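Local coordinates for kinetochore protein Mis16 (Schizosaccharomyces japonicus, PDB 4XYH) that recognises histone H4 and, independently, the CENP-A-specific chaperone Scm3, folding as a WD-repeat beta-propeller of the RBBP4 type, at residues E50-T55 / G78-G83; T197-T202 / L241-Q246; H247-T252 / I262-L267; T382-D387 / L401-I406. All coordinates share one frame; numbering follows the deposited sequence.

Contact 1: E50-T55 / G78-G83; sequences EWPSLT and GTQTSG
W51 sets its indole anti to its own carbonyl carbon (chi1 -59°), and T81 turns CG2 anti to its carbonyl carbon too, which lays the methyl over the indole face. T81 CG2 lies 3.8 Å from the centroid of the six-membered ring of W51, close to the ring normal, a CH-pi contact over the face; the hydroxyl of T81 bonds instead to the carbonyl of D85. S53 puts OG anti to its backbone N (chi1 -179°), which carries it to the amide of G78. There G78 N donates to S53 OG at 2.9 Å, while S53 OG gives its own proton to T55 O at 2.7 Å, on a lone pair in the carbonyl plane. Between these ends Q80 sends an extended chain across P52 at about a right angle, with Q80 OE1 3.7 Å from P52 CG, and Q80 CD rests 4.0 Å from L54 CD1. The backbone adds Q80 N to P52 O at 2.8 Å, a bent, weak bond. A water donates to both W51 O and G78 O. Two loops are thus joined, one following strand 41-48 and the other strand 70-77. With S53 OG both accepting and donating and a water bridging two carbonyls, the loops are tied by a few specific polar bonds and apolar contacts, not by regular strand pairing.

Contact 2: T197-T202 / L241-Q246; sequences TLATGT and LQFHLQ
L241, F243 and A199 supply most of the interface. L241 points at the other strand and forks over its backbone: CD1 sits 3.5 Å from A199 O, and CD2 lies 3.5 Å from T200 C, next to the G201 amide. Its CG stands between the backbone N and the carbonyl carbon (chi1 48°), an uncomfortable setting that splays both methyls onto the peptides of 199-201. G201 suits the approach, since a beta carbon there would press tightly on L241 CD2. F243, two residues on, brings the far end of its ring: CE2 is 3.7 Å from A199 CB, L198 C lies at the ring edge near the ring plane, and CZ comes 4.2 Å from T197 CG2. A199 thereby meets both large side chains, with its CB also 4.1 Å from L241 CD1. Strands 197-201 and 238-243 belong to successive four-stranded antiparallel blades of the propeller; their short segments run almost antiparallel at 165° with axes 7.6 Å apart, too far for strand pairing, so the blades pack face on face through apolar groups. L251 of the neighbouring strand 250-255 adds to this layer by touching both A199 and F243. An alanine in place of L241 would probably open a gap against A199 and the T200-G201 peptide, leaving F243 to carry the packing of the two segments. T200 points away from 241-246, on the other face of its strand, where its hydroxyl bonds to H181 and W210, a network like the polar tetrad familiar from WD repeats.

Contact 3: H247-T252 / I262-L267; sequences HEALLT and IHDTRL
D264 OD1, which lies 3.5 Å from A249 CB across the hairpin, is gripped twice by R266. The backbone R266 N reaches D264 OD1 at 3.0 Å from above the carboxylate plane, making an Asx turn, while R266 NE takes the syn lone pair of D264 OD1 at 2.9 Å. R266 NH2 adds a nearly straight bond of 2.7 Å to D264 OD2, so the guanidinium holds the carboxylate side-on in a salt bridge. Bent at chi3 (-43°), the arginine is thereby fixed with one face over A249 CB, at 3.7 Å from R266 NE. H247 CE1 approaches that guanidinium too, the imidazole standing edge-on with its plane 81° from it; H247 ND1 meanwhile accepts from A249 N. Further along, L251 and H263 form an antiparallel hydrogen-bonded pair, with H263 N to L251 O at 2.6 Å and the L251 N to H263 O bond practically linear at 3.0 Å. T265 N also bonds to A249 O. L250 and I262 touch methyl to methyl on one face of the sheet, while H263, on the other, bonds to S253 and R233. This is the hairpin of strands 250-255 and 259-264, the middle pair of a WD-repeat blade, where H263-D264 occupies the position of the Trp-Asp pair that names the repeat.

Contact 4: T382-D387 / L401-I406; sequences TNRVSD and LADDNI
Side-chain polar bonds join T382 and R384 to two adjacent aspartates. T382 OG1 donates to D404 OD2 at 2.7 Å, meeting the oxygen nearly along its C-O axis, and a water accepts a hydrogen bond from T382 N and donates one to D404 OD1 at 2.9 Å. Both oxygens of D404 are thus tied to T382, one directly and one through water. An alanine here in place of D404 would probably leave the T382 hydroxyl without its acceptor and the bridging water without one of its mates. R384 forms a weak salt bridge, R384 NH1 to D403 OD1 at 3.3 Å, the aspartate lying at the guanidinium edge with the two planes 26° apart; S386 OG lies 2.7 Å from the same D403 OD1. R384 also makes a cation-pi contact with Y329. Among backbone bonds, S386 N reaches L401 O at 2.7 Å, and D403 N reaches R384 O at 2.9 Å. Packing fills in the rest. The extended arm of R384, with CG anti to the backbone N (chi1 173°), crosses D403 at a slant, its CD 3.2 Å from D403 OD2; N383 CB lies against D404, its amide almost perpendicular to the carboxylate. T382 further touches I26 and Y30 of helix 19-40. The arrangement is that of a beta hairpin, strands 385-390 and 398-402, in a blade where the N-terminal strand 41-48 joins these two and strand 406-412 from the C-terminal end, the ring closure (Velcro) usual in WD propellers.

Overall arrangement
The contacts fall into two pairs, 2 with 3 and 1 with 4; contact 3 lies across the chain's centre from both 1 and 4, and contact 2 from contact 4. Contacts 2 and 3 have centres about 9 Å apart, and segment 241-246 lies in the same sheet as contact 3: Q242 O probably bonds T252 N and L250 O probably bonds H244 N. Contacts 1 and 4, centres about 11 Å apart, meet where N405 and L401 touch P52 and S53, placing the loops of contact 1 against the ring-closing blade. Between the pairs, centres lie about 23 to 32 Å apart. Contact 4 also adjoins helix 19-40, which in RBBP4 relatives helps bind histone H4, a role only inferred here.

Contact 1: E50-T55 / G78-G83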
loop_
_atom_site.group_PDB
_atom_site.type_symbol
_atom_site.label_atom_id
_atom_site.label_comp_id
_atom_site.label_asym_id
_atom_site.label_seq_id
_atom_site.Cartn_x
_atom_site.Cartn_y
_atom_site.Cartn_z
ATOM N N GLU A 50 -17.865 6.866 5.452
ATOM C CA GLU A 50 -18.769 6.323 6.460
ATOM C C GLU A 50 -18.029 5.406 7.430
ATOM O O GLU A 50 -18.167 5.529 8.640
ATOM C CB GLU A 50 -19.920 5.578 5.794
ATOM C CG GLU A 50 -20.821 4.859 6.780
ATOM C CD GLU A 50 -22.092 4.310 6.139
ATOM O OE1 GLU A 50 -22.261 4.474 4.911
ATOM O OE2 GLU A 50 -22.925 3.722 6.868
ATOM N N TRP A 51 -17.231 4.487 6.897
ATOM C CA TRP A 51 -16.341 3.688 7.732
ATOM C C TRP A 51 -14.909 3.959 7.329
ATOM O O TRP A 51 -14.641 4.320 6.185
ATOM C CB TRP A 51 -16.626 2.191 7.594
ATOM C CG TRP A 51 -18.008 1.793 7.948
ATOM C CD1 TRP A 51 -19.067 1.643 7.096
ATOM C CD2 TRP A 51 -18.494 1.493 9.252
ATOM N NE1 TRP A 51 -20.181 1.265 7.793
ATOM C CE2 TRP A 51 -19.859 1.165 9.122
ATOM C CE3 TRP A 51 -17.905 1.467 10.526
ATOM C CZ2 TRP A 51 -20.650 0.813 10.217
ATOM C CZ3 TRP A 51 -18.691 1.116 11.615
ATOM C CH2 TRP A 51 -20.050 0.794 11.453
ATOM N N PRO A 52 -13.972 3.771 8.260
ATOM C CA PRO A 52 -12.573 3.814 7.826
ATOM C C PRO A 52 -12.272 2.745 6.764
ATOM O O PRO A 52 -12.879 1.658 6.763
ATOM C CB PRO A 52 -11.791 3.538 9.112
ATOM C CG PRO A 52 -12.766 2.843 10.021
ATOM C CD PRO A 52 -14.117 3.390 9.675
ATOM N N SER A 53 -11.363 3.078 5.849
ATOM C CA SER A 53 -10.806 2.096 4.941
ATOM C C SER A 53 -9.358 1.823 5.329
ATOM O O SER A 53 -8.610 2.746 5.654
ATOM C CB SER A 53 -10.891 2.579 3.490
ATOM O OG SER A 53 -10.358 1.590 2.612
ATOM N N LEU A 54 -8.966 0.556 5.301
ATOM C CA LEU A 54 -7.577 0.177 5.562
ATOM C C LEU A 54 -6.748 0.131 4.279
ATOM O O LEU A 54 -5.519 -0.021 4.325
ATOM C CB LEU A 54 -7.521 -1.187 6.247
ATOM C CG LEU A 54 -8.091 -1.199 7.662
ATOM C CD1 LEU A 54 -8.320 -2.616 8.168
ATOM C CD2 LEU A 54 -7.112 -0.458 8.562
ATOM N N THR A 55 -7.419 0.251 3.139
ATOM C CA THR A 55 -6.762 0.017 1.855
ATOM C C THR A 55 -7.228 0.998 0.776
ATOM O O THR A 55 -8.379 1.458 0.784
ATOM C CB THR A 55 -7.010 -1.446 1.379
ATOM O OG1 THR A 55 -6.294 -1.701 0.152
ATOM C CG2 THR A 55 -8.541 -1.713 1.180
ATOM N N GLY A 78 -11.957 -0.125 0.876
ATOM C CA GLY A 78 -12.565 -1.115 1.746
ATOM C C GLY A 78 -13.296 -0.510 2.923
ATOM O O GLY A 78 -13.384 0.709 3.049
ATOM N N THR A 79 -13.837 -1.362 3.786
ATOM C CA THR A 79 -14.381 -0.896 5.050
ATOM C C THR A 79 -13.731 -1.619 6.216
ATOM O O THR A 79 -13.240 -2.742 6.095
ATOM C CB THR A 79 -15.919 -1.105 5.173
ATOM O OG1 THR A 79 -16.212 -2.511 5.204
ATOM C CG2 THR A 79 -16.664 -0.434 4.036
ATOM N N GLN A 80 -13.746 -0.960 7.359
ATOM C CA GLN A 80 -13.402 -1.606 8.608
ATOM C C GLN A 80 -14.516 -1.288 9.589
ATOM O O GLN A 80 -14.591 -0.171 10.098
ATOM C CB GLN A 80 -12.048 -1.120 9.121
ATOM C CG GLN A 80 -11.666 -1.687 10.479
ATOM C CD GLN A 80 -10.492 -0.952 11.087
ATOM O OE1 GLN A 80 -10.311 0.248 10.866
ATOM N NE2 GLN A 80 -9.676 -1.671 11.839
ATOM N N THR A 81 -15.407 -2.251 9.817
ATOM C CA THR A 81 -16.516 -2.069 10.751
ATOM C C THR A 81 -16.185 -2.718 12.087
ATOM O O THR A 81 -16.865 -2.476 13.077
ATOM C CB THR A 81 -17.848 -2.674 10.229
ATOM O OG1 THR A 81 -17.747 -4.104 10.198
ATOM C CG2 THR A 81 -18.210 -2.148 8.841
ATOM N N SER A 82 -15.144 -3.550 12.095
ATOM C CA SER A 82 -14.704 -4.277 13.289
ATOM C C SER A 82 -15.818 -5.141 13.907
ATOM O O SER A 82 -16.054 -5.079 15.115
ATOM C CB SER A 82 -14.176 -3.298 14.356
ATOM O OG SER A 82 -13.488 -2.189 13.795
ATOM N N GLY A 83 -16.512 -5.928 13.089
ATOM C CA GLY A 83 -17.580 -6.791 13.584
ATOM C C GLY A 83 -18.939 -6.123 13.789
ATOM O O GLY A 83 -19.953 -6.803 14.003
HETATM O O HOH W 1 -14.781 2.997 3.867
#

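Contact 2: T197-T202 / L241-Q246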
loop_
_atom_site.group_PDB
_atom_site.type_symbol
_atom_site.label_atom_id
_atom_site.label_comp_id
_atom_site.label_asym_id
_atom_site.label_seq_id
_atom_site.Cartn_x
_atom_site.Cartn_y
_atom_site.Cartn_z
ATOM N N THR A 197 -1.338 -15.767 -10.441
ATOM C CA THR A 197 -0.579 -16.141 -9.248
ATOM C C THR A 197 -0.471 -14.945 -8.284
ATOM O O THR A 197 -0.275 -13.817 -8.727
ATOM C CB THR A 197 0.825 -16.657 -9.622
ATOM O OG1 THR A 197 0.697 -17.954 -10.214
ATOM C CG2 THR A 197 1.738 -16.742 -8.386
ATOM N N LEU A 198 -0.640 -15.187 -6.984
ATOM C CA LEU A 198 -0.524 -14.127 -5.981
ATOM C C LEU A 198 0.033 -14.686 -4.680
ATOM O O LEU A 198 0.134 -15.907 -4.507
ATOM C CB LEU A 198 -1.877 -13.464 -5.706
ATOM C CG LEU A 198 -2.945 -14.347 -5.047
ATOM C CD1 LEU A 198 -3.908 -13.513 -4.233
ATOM C CD2 LEU A 198 -3.707 -15.122 -6.119
ATOM N N ALA A 199 0.378 -13.802 -3.758
ATOM C CA ALA A 199 0.907 -14.246 -2.471
ATOM C C ALA A 199 0.302 -13.476 -1.312
ATOM O O ALA A 199 -0.074 -12.306 -1.455
ATOM C CB ALA A 199 2.425 -14.112 -2.452
ATOM N N THR A 200 0.229 -14.135 -0.156
ATOM C CA THR A 200 -0.253 -13.499 1.061
ATOM C C THR A 200 0.649 -13.825 2.262
ATOM O O THR A 200 1.285 -14.882 2.304
ATOM C CB THR A 200 -1.686 -13.937 1.390
ATOM O OG1 THR A 200 -1.726 -15.365 1.526
ATOM C CG2 THR A 200 -2.638 -13.509 0.291
ATOM N N GLY A 201 0.697 -12.905 3.225
ATOM C CA GLY A 201 1.428 -13.090 4.460
ATOM C C GLY A 201 0.620 -12.449 5.578
ATOM O O GLY A 201 0.052 -11.368 5.401
ATOM N N THR A 202 0.540 -13.114 6.727
ATOM C CA THR A 202 -0.279 -12.611 7.822
ATOM C C THR A 202 0.421 -12.708 9.171
ATOM O O THR A 202 1.609 -13.018 9.258
ATOM C CB THR A 202 -1.610 -13.376 7.950
ATOM O OG1 THR A 202 -1.371 -14.649 8.571
ATOM C CG2 THR A 202 -2.294 -13.566 6.583
ATOM N N LEU A 241 4.604 -7.843 1.480
ATOM C CA LEU A 241 5.320 -8.669 0.514
ATOM C C LEU A 241 5.042 -8.172 -0.908
ATOM O O LEU A 241 4.015 -7.548 -1.152
ATOM C CB LEU A 241 4.943 -10.150 0.657
ATOM C CG LEU A 241 3.490 -10.655 0.749
ATOM C CD1 LEU A 241 2.710 -10.462 -0.535
ATOM C CD2 LEU A 241 3.469 -12.134 1.119
ATOM N N GLN A 242 5.952 -8.450 -1.839
ATOM C CA GLN A 242 5.785 -7.990 -3.211
ATOM C C GLN A 242 6.520 -8.888 -4.207
ATOM O O GLN A 242 7.629 -9.349 -3.950
ATOM C CB GLN A 242 6.261 -6.534 -3.360
ATOM C CG GLN A 242 5.782 -5.881 -4.669
ATOM C CD GLN A 242 6.385 -4.495 -4.951
ATOM O OE1 GLN A 242 7.191 -4.340 -5.863
ATOM N NE2 GLN A 242 5.961 -3.488 -4.198
ATOM N N PHE A 243 5.881 -9.143 -5.341
ATOM C CA PHE A 243 6.529 -9.816 -6.448
ATOM C C PHE A 243 7.328 -8.800 -7.246
ATOM O O PHE A 243 6.946 -7.622 -7.330
ATOM C CB PHE A 243 5.498 -10.511 -7.350
ATOM C CG PHE A 243 5.091 -11.885 -6.876
ATOM C CD1 PHE A 243 5.966 -12.964 -6.993
ATOM C CD2 PHE A 243 3.838 -12.101 -6.334
ATOM C CE1 PHE A 243 5.598 -14.230 -6.573
ATOM C CE2 PHE A 243 3.457 -13.374 -5.906
ATOM C CZ PHE A 243 4.337 -14.437 -6.026
ATOM N N HIS A 244 8.440 -9.249 -7.822
ATOM C CA HIS A 244 9.251 -8.395 -8.691
ATOM C C HIS A 244 8.526 -8.094 -10.004
ATOM O O HIS A 244 7.858 -8.963 -10.558
ATOM C CB HIS A 244 10.609 -9.048 -8.988
ATOM C CG HIS A 244 11.639 -8.079 -9.473
ATOM N ND1 HIS A 244 11.639 -7.576 -10.756
ATOM C CD2 HIS A 244 12.679 -7.493 -8.836
ATOM C CE1 HIS A 244 12.641 -6.724 -10.890
ATOM N NE2 HIS A 244 13.286 -6.655 -9.739
ATOM N N LEU A 245 8.670 -6.871 -10.507
ATOM C CA LEU A 245 8.017 -6.474 -11.758
ATOM C C LEU A 245 8.501 -7.254 -12.975
ATOM O O LEU A 245 7.792 -7.357 -13.970
ATOM C CB LEU A 245 8.226 -4.983 -12.043
ATOM C CG LEU A 245 7.252 -3.909 -11.557
ATOM C CD1 LEU A 245 5.829 -4.454 -11.465
ATOM C CD2 LEU A 245 7.716 -3.288 -10.229
ATOM N N GLN A 246 9.721 -7.772 -12.926
ATOM C CA GLN A 246 10.304 -8.371 -14.128
ATOM C C GLN A 246 10.695 -9.812 -13.923
ATOM O O GLN A 246 11.417 -10.363 -14.738
ATOM C CB GLN A 246 11.542 -7.585 -14.592
ATOM C CG GLN A 246 11.304 -6.103 -14.873
ATOM C CD GLN A 246 10.341 -5.859 -16.033
ATOM O OE1 GLN A 246 10.191 -6.697 -16.931
ATOM N NE2 GLN A 246 9.688 -4.706 -16.019
#

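Contact 3: H247-T252 / I262-L267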
loop_
_atom_site.group_PDB
_atom_site.type_symbol
_atom_site.label_atom_id
_atom_site.label_comp_id
_atom_site.label_asym_id
_atom_site.label_seq_id
_atom_site.Cartn_x
_atom_site.Cartn_y
_atom_site.Cartn_z
ATOM N N HIS A 247 10.248 -10.428 -12.832
ATOM C CA HIS A 247 10.603 -11.828 -12.604
ATOM C C HIS A 247 9.474 -12.660 -11.992
ATOM O O HIS A 247 8.983 -12.387 -10.903
ATOM C CB HIS A 247 11.861 -11.934 -11.737
ATOM C CG HIS A 247 12.511 -13.282 -11.800
ATOM N ND1 HIS A 247 11.801 -14.460 -11.672
ATOM C CD2 HIS A 247 13.806 -13.641 -11.981
ATOM C CE1 HIS A 247 12.630 -15.486 -11.772
ATOM N NE2 HIS A 247 13.851 -15.015 -11.955
ATOM N N GLU A 248 9.109 -13.693 -12.737
ATOM C CA GLU A 248 8.097 -14.671 -12.394
ATOM C C GLU A 248 8.170 -15.234 -10.967
ATOM O O GLU A 248 7.136 -15.541 -10.363
ATOM C CB GLU A 248 8.212 -15.817 -13.395
ATOM C CG GLU A 248 6.963 -16.639 -13.622
ATOM C CD GLU A 248 7.013 -17.368 -14.975
ATOM O OE1 GLU A 248 8.138 -17.542 -15.515
ATOM O OE2 GLU A 248 5.933 -17.744 -15.505
ATOM N N ALA A 249 9.377 -15.393 -10.430
ATOM C CA ALA A 249 9.524 -16.203 -9.224
ATOM C C ALA A 249 10.199 -15.479 -8.061
ATOM O O ALA A 249 10.519 -16.104 -7.043
ATOM C CB ALA A 249 10.288 -17.476 -9.551
ATOM N N LEU A 250 10.405 -14.175 -8.197
ATOM C CA LEU A 250 11.103 -13.438 -7.161
ATOM C C LEU A 250 10.113 -12.695 -6.274
ATOM O O LEU A 250 9.494 -11.702 -6.683
ATOM C CB LEU A 250 12.121 -12.472 -7.769
ATOM C CG LEU A 250 13.267 -12.014 -6.861
ATOM C CD1 LEU A 250 14.436 -11.561 -7.694
ATOM C CD2 LEU A 250 12.843 -10.886 -5.944
ATOM N N LEU A 251 9.996 -13.177 -5.040
ATOM C CA LEU A 251 9.076 -12.620 -4.062
ATOM C C LEU A 251 9.867 -12.093 -2.875
ATOM O O LEU A 251 10.736 -12.798 -2.357
ATOM C CB LEU A 251 8.079 -13.685 -3.603
ATOM C CG LEU A 251 7.151 -13.293 -2.455
ATOM C CD1 LEU A 251 6.108 -12.313 -2.964
ATOM C CD2 LEU A 251 6.500 -14.533 -1.877
ATOM N N THR A 252 9.586 -10.863 -2.448
ATOM C CA THR A 252 10.223 -10.337 -1.248
ATOM C C THR A 252 9.227 -10.173 -0.092
ATOM O O THR A 252 8.048 -9.897 -0.316
ATOM C CB THR A 252 10.908 -8.987 -1.501
ATOM O OG1 THR A 252 11.583 -8.589 -0.305
ATOM C CG2 THR A 252 9.899 -7.909 -1.889
ATOM N N ILE A 262 14.233 -12.745 0.444
ATOM C CA ILE A 262 13.942 -12.936 -0.969
ATOM C C ILE A 262 13.627 -14.396 -1.155
ATOM O O ILE A 262 14.384 -15.258 -0.707
ATOM C CB ILE A 262 15.122 -12.532 -1.876
ATOM C CG1 ILE A 262 15.502 -11.070 -1.634
ATOM C CG2 ILE A 262 14.767 -12.777 -3.334
ATOM C CD1 ILE A 262 14.420 -10.086 -2.068
ATOM N N HIS A 263 12.499 -14.681 -1.783
ATOM C CA HIS A 263 12.100 -16.057 -1.974
ATOM C C HIS A 263 12.055 -16.364 -3.448
ATOM O O HIS A 263 11.647 -15.510 -4.246
ATOM C CB HIS A 263 10.734 -16.322 -1.337
ATOM C CG HIS A 263 10.592 -15.739 0.031
ATOM N ND1 HIS A 263 10.984 -16.407 1.168
ATOM C CD2 HIS A 263 10.129 -14.534 0.444
ATOM C CE1 HIS A 263 10.763 -15.647 2.223
ATOM N NE2 HIS A 263 10.239 -14.507 1.810
ATOM N N ASP A 264 12.475 -17.582 -3.792
ATOM C CA ASP A 264 12.327 -18.137 -5.138
ATOM C C ASP A 264 11.135 -19.094 -5.153
ATOM O O ASP A 264 11.227 -20.214 -4.635
ATOM C CB ASP A 264 13.608 -18.864 -5.562
ATOM C CG ASP A 264 13.560 -19.374 -7.006
ATOM O OD1 ASP A 264 12.461 -19.445 -7.596
ATOM O OD2 ASP A 264 14.632 -19.722 -7.554
ATOM N N THR A 265 10.027 -18.672 -5.763
ATOM C CA THR A 265 8.782 -19.442 -5.660
ATOM C C THR A 265 8.788 -20.729 -6.489
ATOM O O THR A 265 7.837 -21.513 -6.429
ATOM C CB THR A 265 7.548 -18.598 -6.064
ATOM O OG1 THR A 265 7.688 -18.123 -7.413
ATOM C CG2 THR A 265 7.391 -17.423 -5.127
ATOM N N ARG A 266 9.865 -20.955 -7.240
ATOM C CA ARG A 266 10.022 -22.200 -7.984
ATOM C C ARG A 266 10.505 -23.342 -7.082
ATOM O O ARG A 266 10.385 -24.512 -7.424
ATOM C CB ARG A 266 10.987 -21.997 -9.153
ATOM C CG ARG A 266 10.398 -21.175 -10.291
ATOM C CD ARG A 266 11.481 -20.654 -11.217
ATOM N NE ARG A 266 12.615 -20.145 -10.455
ATOM C CZ ARG A 266 13.600 -19.411 -10.964
ATOM N NH1 ARG A 266 13.594 -19.086 -12.247
ATOM N NH2 ARG A 266 14.590 -18.994 -10.182
ATOM N N LEU A 267 11.042 -22.992 -5.923
ATOM C CA LEU A 267 11.601 -23.979 -5.005
ATOM C C LEU A 267 10.553 -24.389 -3.978
ATOM O O LEU A 267 9.698 -23.589 -3.602
ATOM C CB LEU A 267 12.845 -23.416 -4.313
ATOM C CG LEU A 267 14.188 -23.550 -5.039
ATOM C CD1 LEU A 267 14.044 -23.426 -6.542
ATOM C CD2 LEU A 267 15.184 -22.526 -4.524
#

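Contact 4: T382-D387 / L401-I406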
loop_
_atom_site.group_PDB
_atom_site.type_symbol
_atom_site.label_atom_id
_atom_site.label_comp_id
_atom_site.label_asym_id
_atom_site.label_seq_id
_atom_site.Cartn_x
_atom_site.Cartn_y
_atom_site.Cartn_z
ATOM N N THR A 382 -4.834 14.062 10.055
ATOM C CA THR A 382 -4.877 14.374 11.486
ATOM C C THR A 382 -4.812 13.086 12.297
ATOM O O THR A 382 -5.142 13.056 13.481
ATOM C CB THR A 382 -6.154 15.138 11.843
ATOM O OG1 THR A 382 -7.242 14.524 11.151
ATOM C CG2 THR A 382 -6.057 16.604 11.386
ATOM N N ASN A 383 -4.399 12.017 11.634
ATOM C CA ASN A 383 -4.228 10.735 12.286
ATOM C C ASN A 383 -3.273 9.871 11.505
ATOM O O ASN A 383 -2.852 10.235 10.407
ATOM C CB ASN A 383 -5.561 10.008 12.437
ATOM C CG ASN A 383 -5.904 9.750 13.877
ATOM O OD1 ASN A 383 -5.256 8.940 14.543
ATOM N ND2 ASN A 383 -6.909 10.452 14.378
ATOM N N ARG A 384 -2.939 8.731 12.091
ATOM C CA ARG A 384 -2.046 7.767 11.482
ATOM C C ARG A 384 -2.492 7.432 10.068
ATOM O O ARG A 384 -3.673 7.208 9.815
ATOM C CB ARG A 384 -1.996 6.498 12.324
ATOM C CG ARG A 384 -1.210 5.394 11.672
ATOM C CD ARG A 384 -1.508 4.050 12.285
ATOM N NE ARG A 384 -0.889 2.991 11.503
ATOM C CZ ARG A 384 -1.553 2.180 10.691
ATOM N NH1 ARG A 384 -2.875 2.302 10.558
ATOM N NH2 ARG A 384 -0.892 1.245 10.016
ATOM N N VAL A 385 -1.541 7.409 9.147
ATOM C CA VAL A 385 -1.835 7.083 7.760
ATOM C C VAL A 385 -1.852 5.572 7.549
ATOM O O VAL A 385 -0.859 4.901 7.823
ATOM C CB VAL A 385 -0.794 7.728 6.814
ATOM C CG1 VAL A 385 -1.133 7.422 5.356
ATOM C CG2 VAL A 385 -0.734 9.228 7.062
ATOM N N SER A 386 -2.966 5.046 7.042
ATOM C CA SER A 386 -3.165 3.596 6.872
ATOM C C SER A 386 -2.622 3.006 5.569
ATOM O O SER A 386 -2.103 1.893 5.565
ATOM C CB SER A 386 -4.655 3.271 6.952
ATOM O OG SER A 386 -5.211 3.796 8.146
ATOM N N ASP A 387 -2.792 3.731 4.461
ATOM C CA ASP A 387 -2.400 3.250 3.135
ATOM C C ASP A 387 -2.293 4.435 2.185
ATOM O O ASP A 387 -2.795 5.528 2.479
ATOM C CB ASP A 387 -3.407 2.217 2.594
ATOM C CG ASP A 387 -2.799 1.306 1.511
ATOM O OD1 ASP A 387 -1.555 1.289 1.367
ATOM O OD2 ASP A 387 -3.563 0.589 0.815
ATOM N N LEU A 401 -4.959 7.502 2.953
ATOM C CA LEU A 401 -5.988 7.214 3.954
ATOM C C LEU A 401 -5.430 7.318 5.351
ATOM O O LEU A 401 -4.284 6.938 5.590
ATOM C CB LEU A 401 -6.539 5.798 3.797
ATOM C CG LEU A 401 -7.436 5.390 2.648
ATOM C CD1 LEU A 401 -7.468 3.875 2.646
ATOM C CD2 LEU A 401 -8.817 5.978 2.866
ATOM N N ALA A 402 -6.253 7.783 6.280
ATOM C CA ALA A 402 -5.851 7.823 7.676
ATOM C C ALA A 402 -6.920 7.152 8.529
ATOM O O ALA A 402 -8.026 6.900 8.048
ATOM C CB ALA A 402 -5.600 9.260 8.129
ATOM N N ASP A 403 -6.581 6.879 9.789
ATOM C CA ASP A 403 -7.434 6.106 10.711
ATOM C C ASP A 403 -8.740 6.786 11.098
ATOM O O ASP A 403 -9.629 6.146 11.633
ATOM C CB ASP A 403 -6.661 5.768 11.992
ATOM C CG ASP A 403 -5.633 4.672 11.772
ATOM O OD1 ASP A 403 -5.795 3.917 10.789
ATOM O OD2 ASP A 403 -4.667 4.555 12.565
ATOM N N ASP A 404 -8.863 8.073 10.820
ATOM C CA ASP A 404 -10.061 8.814 11.193
ATOM C C ASP A 404 -11.074 8.952 10.057
ATOM O O ASP A 404 -11.709 10.000 9.941
ATOM C CB ASP A 404 -9.678 10.212 11.691
ATOM C CG ASP A 404 -8.789 10.975 10.693
ATOM O OD1 ASP A 404 -8.764 10.615 9.500
ATOM O OD2 ASP A 404 -8.111 11.938 11.103
ATOM N N ASN A 405 -11.191 7.927 9.209
ATOM C CA ASN A 405 -12.189 7.906 8.126
ATOM C C ASN A 405 -11.963 8.923 7.000
ATOM O O ASN A 405 -12.872 9.187 6.203
ATOM C CB ASN A 405 -13.597 8.133 8.683
ATOM C CG ASN A 405 -14.080 6.994 9.555
ATOM O OD1 ASN A 405 -13.295 6.327 10.234
ATOM N ND2 ASN A 405 -15.387 6.756 9.529
ATOM N N ILE A 406 -10.761 9.485 6.922
ATOM C CA ILE A 406 -10.471 10.490 5.911
ATOM C C ILE A 406 -9.682 9.931 4.739
ATOM O O ILE A 406 -8.615 9.336 4.927
ATOM C CB ILE A 406 -9.691 11.676 6.514
ATOM C CG1 ILE A 406 -10.595 12.467 7.450
ATOM C CG2 ILE A 406 -9.202 12.599 5.420
ATOM C CD1 ILE A 406 -11.824 12.987 6.766
HETATM O O HOH W 2 -6.935 12.516 8.321
#